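Local coordinates for protein aminoacyl-tRNA synthetase (Cryptosporidium parvum, PDB 5F9Z) that probably charges tRNA(Pro) with proline in an ATP-dependent reaction, as a class II prolyl-tRNA synthetase, and binds halofuginone together with an ATP analogue, at residues Leu203-Val208 with Ile284-Asp289. Residues are numbered along the deposited sequence; the frame is centred on the assembly and turned at random.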
loop_
_atom_site.group_PDB
_atom_site.type_symbol
_atom_site.label_atom_id
_atom_site.label_comp_id
_atom_site.label_asym_id
_atom_site.label_seq_id
_atom_site.Cartn_x
_atom_site.Cartn_y
_atom_site.Cartn_z
ATOM N N LEU A 203 1.316 -2.291 -7.715
ATOM C CA LEU A 203 2.114 -2.952 -6.692
ATOM C C LEU A 203 1.999 -4.472 -6.728
ATOM O O LEU A 203 2.660 -5.143 -5.929
ATOM C CB LEU A 203 1.712 -2.442 -5.303
ATOM C CG LEU A 203 1.769 -0.927 -5.100
ATOM C CD1 LEU A 203 1.315 -0.562 -3.698
ATOM C CD2 LEU A 203 3.167 -0.397 -5.369
ATOM N N ALA A 204 1.177 -5.023 -7.626
ATOM C CA ALA A 204 0.986 -6.471 -7.749
ATOM C C ALA A 204 0.556 -7.097 -6.424
ATOM O O ALA A 204 0.837 -8.267 -6.152
ATOM C CB ALA A 204 2.249 -7.154 -8.284
ATOM N N THR A 205 -0.139 -6.321 -5.593
ATOM C CA THR A 205 -0.546 -6.764 -4.268
ATOM C C THR A 205 -2.048 -7.000 -4.248
ATOM O O THR A 205 -2.817 -6.063 -4.510
ATOM C CB THR A 205 -0.156 -5.730 -3.214
ATOM O OG1 THR A 205 1.252 -5.472 -3.297
ATOM C CG2 THR A 205 -0.491 -6.240 -1.820
ATOM N N PRO A 206 -2.509 -8.212 -3.945
ATOM C CA PRO A 206 -3.954 -8.465 -3.944
ATOM C C PRO A 206 -4.626 -7.850 -2.728
ATOM O O PRO A 206 -4.098 -7.888 -1.614
ATOM C CB PRO A 206 -4.043 -9.995 -3.918
ATOM C CG PRO A 206 -2.796 -10.418 -3.216
ATOM C CD PRO A 206 -1.734 -9.418 -3.607
ATOM N N VAL A 207 -5.806 -7.270 -2.956
ATOM C CA VAL A 207 -6.618 -6.686 -1.898
ATOM C C VAL A 207 -8.067 -7.098 -2.116
ATOM O O VAL A 207 -8.469 -7.487 -3.216
ATOM C CB VAL A 207 -6.503 -5.144 -1.838
ATOM C CG1 VAL A 207 -5.090 -4.726 -1.450
ATOM C CG2 VAL A 207 -6.903 -4.528 -3.169
ATOM N N VAL A 208 -8.853 -7.011 -1.047
ATOM C CA VAL A 208 -10.263 -7.381 -1.068
ATOM C C VAL A 208 -11.088 -6.114 -0.890
ATOM O O VAL A 208 -11.019 -5.461 0.158
ATOM C CB VAL A 208 -10.595 -8.413 0.020
ATOM C CG1 VAL A 208 -12.085 -8.721 0.021
ATOM C CG2 VAL A 208 -9.786 -9.683 -0.191
ATOM N N ILE A 284 6.225 -4.800 0.015
ATOM C CA ILE A 284 7.492 -5.437 0.375
ATOM C C ILE A 284 7.239 -6.794 1.018
ATOM O O ILE A 284 7.850 -7.803 0.644
ATOM C CB ILE A 284 8.306 -4.521 1.307
ATOM C CG1 ILE A 284 8.728 -3.246 0.578
ATOM C CG2 ILE A 284 9.523 -5.257 1.848
ATOM C CD1 ILE A 284 9.150 -2.133 1.513
ATOM N N MET A 285 6.333 -6.838 1.999
ATOM C CA MET A 285 6.056 -8.087 2.701
ATOM C C MET A 285 5.443 -9.130 1.778
ATOM O O MET A 285 5.636 -10.334 1.987
ATOM C CB MET A 285 5.128 -7.823 3.887
ATOM C CG MET A 285 5.695 -6.869 4.924
ATOM S SD MET A 285 4.512 -6.500 6.231
ATOM C CE MET A 285 5.536 -5.563 7.360
ATOM N N THR A 286 4.710 -8.693 0.755
ATOM C CA THR A 286 4.027 -9.632 -0.128
ATOM C C THR A 286 5.014 -10.384 -1.015
ATOM O O THR A 286 4.937 -11.610 -1.145
ATOM C CB THR A 286 2.997 -8.891 -0.982
ATOM O OG1 THR A 286 2.024 -8.267 -0.135
ATOM C CG2 THR A 286 2.297 -9.852 -1.921
ATOM N N HIS A 287 5.957 -9.667 -1.625
ATOM C CA HIS A 287 6.799 -10.241 -2.668
ATOM C C HIS A 287 8.199 -10.616 -2.201
ATOM O O HIS A 287 8.818 -11.496 -2.807
ATOM C CB HIS A 287 6.918 -9.266 -3.844
ATOM C CG HIS A 287 5.601 -8.832 -4.406
ATOM N ND1 HIS A 287 4.692 -9.719 -4.940
ATOM C CD2 HIS A 287 5.041 -7.605 -4.521
ATOM C CE1 HIS A 287 3.628 -9.058 -5.357
ATOM N NE2 HIS A 287 3.814 -7.772 -5.116
ATOM N N GLY A 288 8.714 -9.977 -1.152
ATOM C CA GLY A 288 10.087 -10.224 -0.748
ATOM C C GLY A 288 10.318 -11.667 -0.342
ATOM O O GLY A 288 9.423 -12.348 0.161
ATOM N N ASP A 289 11.541 -12.136 -0.569
ATOM C CA ASP A 289 11.919 -13.503 -0.230
ATOM C C ASP A 289 13.156 -13.462 0.665
ATOM O O ASP A 289 13.511 -12.430 1.249
ATOM C CB ASP A 289 12.130 -14.340 -1.502
ATOM C CG ASP A 289 13.123 -13.714 -2.472
ATOM O OD1 ASP A 289 14.103 -13.083 -2.024
ATOM O OD2 ASP A 289 12.922 -13.864 -3.696
#
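Within the class II synthetase core, the last turn of helix 278-287 meets the buried start of the loop that follows helix 181-202, and His287 reaches across from one helix end to the other. Its NE2 donates to Leu203 O over 3.0 Å, with an N-H...O angle of 154°; the oxygen lies close to the imidazole plane, and the nitrogen approaches in the plane of the carbonyl. Thr205 OG1 also donates to Leu203 O at 3.0 Å, but from well above the carbonyl plane. Ala204, the first residue after the helix to leave helical angles (phi 56°), has its carbonyl oxygen at the imidazole edge, 3.0 Å from His287 CE1, while its CB comes within 3.6 Å of His287 NE2. Over one face of the imidazole, toward its rim, sits CG2 of Thr286. Thr205 packs on Thr286: a chi1 of -56° puts Thr205 OG1 beside the backbone nitrogen and leaves CG2 anti to that nitrogen, 3.6 Å from Thr286 OG1, a hydroxyl that is hydrogen-bonded to Val282 O one turn back in its own helix. Ala412 of helix 393-417 touches both Thr286 and Pro206, covering this end of the junction. The contact joins the C-terminal ends of two core helices, with the side chain of Leu203 about 11 Å from the bound ATP analogue. Two donors thus satisfy a buried carbonyl beyond the end of helix 181-202; the in-plane bond and the methyl over one face probably limit rotation of the imidazole, and donation to Leu203 O is consistent with a proton on NE2.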